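SusD-like carbohydrate binding protein BF1063 (Bacteroides fragilis NCTC 9343, PDB 3I4G) probably binds carbohydrate at the outer membrane of the bacterium. Local coordinates at residues I232-Q237 with G419-N424; R315-D320 with V423-V428. All coordinates share one frame; numbering follows the deposited sequence.

Interaction 1: I232-Q237 with G419-N424; sequences INANYQ and GRASVN
Arg420 reaches across the 232-237 loop and meets Ile232, Asn233 and Tyr236 in turn. CG lies anti to the backbone N (chi1 -175°), and a bend at chi3 (-60°) brings the guanidinium between Ile232 CG2 and Tyr236 CD1, which lie over its opposite faces. NH1 donates to Asn233 O at 2.8 Å, in the carbonyl plane and on a lone pair, though the oxygen sits somewhat out of the guanidinium plane. Ile232 CG2 comes within 3.5 Å of NH1. Seen from the tyrosine, Arg420 NE is at the ring edge, 3.7 Å from CD1, with the two planes steeply inclined. Salt bridges join NH1 to Glu250 and NH2 to Glu447, and they probably offset the charge of this buried side chain. Ala421 adds a light apolar touch, its CB 4.2 Å from Ala234 CB. At Ser422 the hydroxyl, set between backbone N and carbonyl carbon (chi1 59°), takes two roles: OG donates to Ala234 O at 2.7 Å and accepts from Tyr236 N at 3.0 Å. Ser422 N also donates to Ala234 O, 3.1 Å away, so this carbonyl oxygen is gripped twice by one residue. Val423 closes the contact by bringing CG2 to within 4.3 Å of Tyr236 CB. Arg420 O, accepting from both Val423 N and Asn424 N, holds the second loop in a tight turn. This is loop-to-loop packing within the SusD family region, joining the connection after helix 214-227 to the one after helix 414-418.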
loop_
_atom_site.group_PDB
_atom_site.type_symbol
_atom_site.label_atom_id
_atom_site.label_comp_id
_atom_site.label_asym_id
_atom_site.label_seq_id
_atom_site.Cartn_x
_atom_site.Cartn_y
_atom_site.Cartn_z
ATOM N N ILE A 232 11.472 7.595 13.593
ATOM C CA ILE A 232 10.675 8.468 12.726
ATOM C C ILE A 232 11.557 9.522 12.080
ATOM O O ILE A 232 12.293 10.241 12.764
ATOM C CB ILE A 232 9.534 9.096 13.548
ATOM C CG1 ILE A 232 8.545 8.018 13.991
ATOM C CG2 ILE A 232 8.815 10.194 12.751
ATOM C CD1 ILE A 232 7.838 7.238 12.844
ATOM N N ASN A 233 11.515 9.622 10.752
ATOM C CA ASN A 233 12.293 10.582 10.005
ATOM C C ASN A 233 11.725 12.000 10.134
ATOM O O ASN A 233 10.519 12.170 10.094
ATOM C CB ASN A 233 12.297 10.212 8.531
ATOM C CG ASN A 233 13.367 10.896 7.752
ATOM O OD1 ASN A 233 14.548 10.847 8.105
ATOM N ND2 ASN A 233 12.986 11.463 6.600
ATOM N N ALA A 234 12.565 13.031 10.220
ATOM C CA ALA A 234 12.018 14.388 10.368
ATOM C C ALA A 234 11.132 14.796 9.198
ATOM O O ALA A 234 10.099 15.433 9.384
ATOM C CB ALA A 234 13.146 15.400 10.544
ATOM N N ASN A 235 11.547 14.405 7.994
ATOM C CA ASN A 235 10.855 14.786 6.779
ATOM C C ASN A 235 9.949 13.688 6.211
ATOM O O ASN A 235 10.426 12.612 5.864
ATOM C CB ASN A 235 11.863 15.259 5.721
ATOM C CG ASN A 235 11.173 15.996 4.594
ATOM O OD1 ASN A 235 10.543 15.421 3.726
ATOM N ND2 ASN A 235 11.239 17.325 4.648
ATOM N N TYR A 236 8.660 13.978 6.115
ATOM C CA TYR A 236 7.666 13.024 5.625
ATOM C C TYR A 236 7.813 12.788 4.130
ATOM O O TYR A 236 7.863 11.646 3.695
ATOM C CB TYR A 236 6.265 13.555 5.915
ATOM C CG TYR A 236 5.081 12.669 5.576
ATOM C CD1 TYR A 236 4.613 11.756 6.471
ATOM C CD2 TYR A 236 4.375 12.856 4.393
ATOM C CE1 TYR A 236 3.494 11.001 6.210
ATOM C CE2 TYR A 236 3.247 12.123 4.098
ATOM C CZ TYR A 236 2.811 11.185 5.015
ATOM O OH TYR A 236 1.676 10.443 4.733
ATOM N N GLN A 237 7.867 13.859 3.346
ATOM C CA GLN A 237 7.938 13.728 1.876
ATOM C C GLN A 237 9.110 12.888 1.404
ATOM O O GLN A 237 8.991 12.091 0.461
ATOM C CB GLN A 237 8.004 15.097 1.201
ATOM C CG GLN A 237 6.758 15.933 1.357
ATOM C CD GLN A 237 6.866 17.211 0.598
ATOM O OE1 GLN A 237 7.490 18.174 1.083
ATOM N NE2 GLN A 237 6.214 17.283 -0.555
ATOM N N GLY A 419 4.261 13.948 15.911
ATOM C CA GLY A 419 5.303 14.881 16.316
ATOM C C GLY A 419 6.478 14.999 15.385
ATOM O O GLY A 419 7.371 15.788 15.628
ATOM N N ARG A 420 6.475 14.225 14.302
ATOM C CA ARG A 420 7.467 14.324 13.271
ATOM C C ARG A 420 7.680 15.800 12.956
ATOM O O ARG A 420 6.698 16.523 12.775
ATOM C CB ARG A 420 6.938 13.554 12.030
ATOM C CG ARG A 420 7.893 13.454 10.908
ATOM C CD ARG A 420 7.214 13.053 9.627
ATOM N NE ARG A 420 6.544 11.758 9.680
ATOM C CZ ARG A 420 7.151 10.598 9.462
ATOM N NH1 ARG A 420 8.453 10.515 9.282
ATOM N NH2 ARG A 420 6.439 9.477 9.487
ATOM N N ALA A 421 8.909 16.289 12.851
ATOM C CA ALA A 421 9.126 17.746 12.710
ATOM C C ALA A 421 8.395 18.419 11.560
ATOM O O ALA A 421 7.925 19.557 11.684
ATOM C CB ALA A 421 10.624 18.031 12.591
ATOM N N SER A 422 8.307 17.730 10.427
ATOM C CA SER A 422 7.643 18.275 9.247
ATOM C C SER A 422 6.118 18.225 9.336
ATOM O O SER A 422 5.434 18.737 8.454
ATOM C CB SER A 422 8.098 17.529 7.997
ATOM O OG SER A 422 7.817 16.131 8.091
ATOM N N VAL A 423 5.573 17.589 10.372
ATOM C CA VAL A 423 4.136 17.454 10.541
ATOM C C VAL A 423 3.708 18.219 11.787
ATOM O O VAL A 423 2.843 19.108 11.708
ATOM C CB VAL A 423 3.772 15.945 10.555
ATOM C CG1 VAL A 423 2.306 15.728 10.913
ATOM C CG2 VAL A 423 4.107 15.283 9.211
ATOM N N ASN A 424 4.272 17.836 12.929
ATOM C CA ASN A 424 4.120 18.592 14.177
ATOM C C ASN A 424 2.665 18.868 14.551
ATOM O O ASN A 424 2.270 20.004 14.844
ATOM C CB ASN A 424 4.908 19.889 14.104
ATOM C CG ASN A 424 5.039 20.563 15.454
ATOM O OD1 ASN A 424 5.235 19.885 16.460
ATOM N ND2 ASN A 424 4.941 21.888 15.469
#

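Interaction 2: R315-D320 with V423-V428; sequences RDPRLD and VNMPPV
Val423 and Met425, a selenomethionine in this crystal, pack against Pro317 and an Asp316-Arg318 ion pair at the start of helix 317-322. The dense part of the contact is here. Val423 CG1 sits over one face of the Arg318 guanidinium, 3.6 Å from NE, while its other methyl, CG2, rests on the arginine's aliphatic stem at 3.8 Å from CG. Pro317 is packed as closely: its CG stands 3.5 Å from Val423 O, and its CD meets the selenium of Met425. Met425, bent at chi2 and chi3, lies against the carboxylate, with CG and CE each 3.7 Å from Asp316 OD2. No hydrogen bond crosses between the segments; those of the ion pair all lie within 315-320. Asp316 is the N-cap of the helix: OD1 accepts from Arg318 N at 2.9 Å on its anti side and from Arg318 NE at 3.0 Å on its syn side. The NE bond is nearly straight, 174°, and lies in the guanidinium plane. With NH2 held 2.8 Å from OD2, on its syn lone pair, the arginine grips the carboxylate side-on, which fixes the rotation of both groups. NH1 turns instead to Glu443 and Glu447 of helix 433-447, so the single positive charge is probably well stabilised among three acidic side chains. The loose side begins at exposed Asn424, and Pro426 to Val428 do not touch 315-320 but run on toward helix 414-418, where Val428 touches Ile414 and Arg418.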
loop_
_atom_site.group_PDB
_atom_site.type_symbol
_atom_site.label_atom_id
_atom_site.label_comp_id
_atom_site.label_asym_id
_atom_site.label_seq_id
_atom_site.Cartn_x
_atom_site.Cartn_y
_atom_site.Cartn_z
ATOM N N ARG A 315 -4.640 23.003 7.259
ATOM C CA ARG A 315 -4.845 21.582 7.426
ATOM C C ARG A 315 -3.547 20.882 7.756
ATOM O O ARG A 315 -2.462 21.377 7.477
ATOM C CB ARG A 315 -5.414 20.939 6.143
ATOM C CG ARG A 315 -6.734 21.544 5.651
ATOM C CD ARG A 315 -7.935 21.248 6.564
ATOM N NE ARG A 315 -8.348 19.839 6.521
ATOM C CZ ARG A 315 -8.970 19.266 5.505
ATOM N NH1 ARG A 315 -9.251 19.948 4.405
ATOM N NH2 ARG A 315 -9.274 17.986 5.567
ATOM N N ASP A 316 -3.688 19.680 8.310
ATOM C CA ASP A 316 -2.558 18.776 8.562
ATOM C C ASP A 316 -1.583 18.897 7.379
ATOM O O ASP A 316 -2.002 18.759 6.232
ATOM C CB ASP A 316 -3.112 17.364 8.684
ATOM C CG ASP A 316 -2.103 16.341 9.201
ATOM O OD1 ASP A 316 -0.957 16.295 8.724
ATOM O OD2 ASP A 316 -2.523 15.526 10.037
ATOM N N PRO A 317 -0.281 19.130 7.645
ATOM C CA PRO A 317 0.679 19.245 6.557
ATOM C C PRO A 317 0.704 18.029 5.653
ATOM O O PRO A 317 1.071 18.170 4.477
ATOM C CB PRO A 317 2.035 19.430 7.286
ATOM C CG PRO A 317 1.664 20.030 8.572
ATOM C CD PRO A 317 0.349 19.405 8.946
ATOM N N ARG A 318 0.310 16.858 6.172
ATOM C CA ARG A 318 0.322 15.650 5.318
ATOM C C ARG A 318 -0.661 15.722 4.168
ATOM O O ARG A 318 -0.473 14.972 3.195
ATOM C CB ARG A 318 0.068 14.393 6.163
ATOM C CG ARG A 318 1.255 14.076 7.052
ATOM C CD ARG A 318 0.964 13.008 8.054
ATOM N NE ARG A 318 0.091 13.512 9.126
ATOM C CZ ARG A 318 -0.292 12.804 10.177
ATOM N NH1 ARG A 318 0.128 11.564 10.355
ATOM N NH2 ARG A 318 -1.109 13.359 11.071
ATOM N N LEU A 319 -1.665 16.614 4.233
ATOM C CA LEU A 319 -2.581 16.737 3.097
ATOM C C LEU A 319 -1.819 17.249 1.886
ATOM O O LEU A 319 -1.722 16.562 0.878
ATOM C CB LEU A 319 -3.725 17.661 3.474
ATOM C CG LEU A 319 -4.903 17.815 2.514
ATOM C CD1 LEU A 319 -6.077 18.444 3.281
ATOM C CD2 LEU A 319 -4.553 18.634 1.256
ATOM N N ASP A 320 -1.199 18.430 2.000
ATOM C CA ASP A 320 -0.424 18.942 0.878
ATOM C C ASP A 320 0.778 18.061 0.570
ATOM O O ASP A 320 1.211 18.028 -0.586
ATOM C CB ASP A 320 0.015 20.414 1.137
ATOM C CG ASP A 320 -1.082 21.429 0.879
ATOM O OD1 ASP A 320 -1.885 21.197 -0.065
ATOM O OD2 ASP A 320 -1.101 22.481 1.589
ATOM N N VAL A 423 5.573 17.589 10.372
ATOM C CA VAL A 423 4.136 17.454 10.541
ATOM C C VAL A 423 3.708 18.219 11.787
ATOM O O VAL A 423 2.843 19.108 11.708
ATOM C CB VAL A 423 3.772 15.945 10.555
ATOM C CG1 VAL A 423 2.306 15.728 10.913
ATOM C CG2 VAL A 423 4.107 15.283 9.211
ATOM N N ASN A 424 4.272 17.836 12.929
ATOM C CA ASN A 424 4.120 18.592 14.177
ATOM C C ASN A 424 2.665 18.868 14.551
ATOM O O ASN A 424 2.270 20.004 14.844
ATOM C CB ASN A 424 4.908 19.889 14.104
ATOM C CG ASN A 424 5.039 20.563 15.454
ATOM O OD1 ASN A 424 5.235 19.885 16.460
ATOM N ND2 ASN A 424 4.941 21.888 15.469
HETATM N N MSE A 425 1.870 17.809 14.509
HETATM C CA MSE A 425 0.465 17.904 14.872
HETATM C C MSE A 425 0.266 17.709 16.384
HETATM O O MSE A 425 1.058 17.024 17.014
HETATM C CB MSE A 425 -0.345 16.899 14.060
HETATM C CG MSE A 425 -0.476 17.316 12.605
HETATM SE SE MSE A 425 -1.654 18.878 12.338
HETATM C CE MSE A 425 -3.296 17.985 12.674
ATOM N N PRO A 426 -0.807 18.284 16.942
ATOM C CA PRO A 426 -0.972 18.223 18.391
ATOM C C PRO A 426 -1.082 16.819 18.949
ATOM O O PRO A 426 -1.791 15.990 18.389
ATOM C CB PRO A 426 -2.301 18.959 18.634
ATOM C CG PRO A 426 -2.597 19.705 17.465
ATOM C CD PRO A 426 -1.853 19.101 16.310
ATOM N N PRO A 427 -0.420 16.557 20.084
ATOM C CA PRO A 427 -0.467 15.206 20.635
ATOM C C PRO A 427 -1.842 14.748 21.132
ATOM O O PRO A 427 -2.692 15.557 21.538
ATOM C CB PRO A 427 0.511 15.275 21.814
ATOM C CG PRO A 427 0.667 16.688 22.122
ATOM C CD PRO A 427 0.470 17.431 20.856
ATOM N N VAL A 428 -2.055 13.444 21.001
ATOM C CA VAL A 428 -3.214 12.726 21.511
ATOM C C VAL A 428 -3.003 12.434 22.991
ATOM O O VAL A 428 -1.907 12.076 23.398
ATOM C CB VAL A 428 -3.410 11.398 20.733
ATOM C CG1 VAL A 428 -4.473 10.508 21.367
ATOM C CG2 VAL A 428 -3.762 11.696 19.274
#

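Overall arrangement
Interactions 1 and 2 are neighbouring halves of one loop's packing, their centres about 9 Å apart. The chain between helices 414-418 and 433-447 contributes to both, passing from the 232-237 loop to the start of helix 317-322, with Val423 serving each side. The two contacts also touch directly: Tyr236 CE1 lies 3.7 Å from Arg318 CD, and Ser422 O lies 3.7 Å from Pro317 CB. Glu447 links them electrostatically, pairing with Arg420 in interaction 1 and with Arg318 in interaction 2. Both lie on the same side of the chain's centre, their own centres about 20 and 21 Å from it.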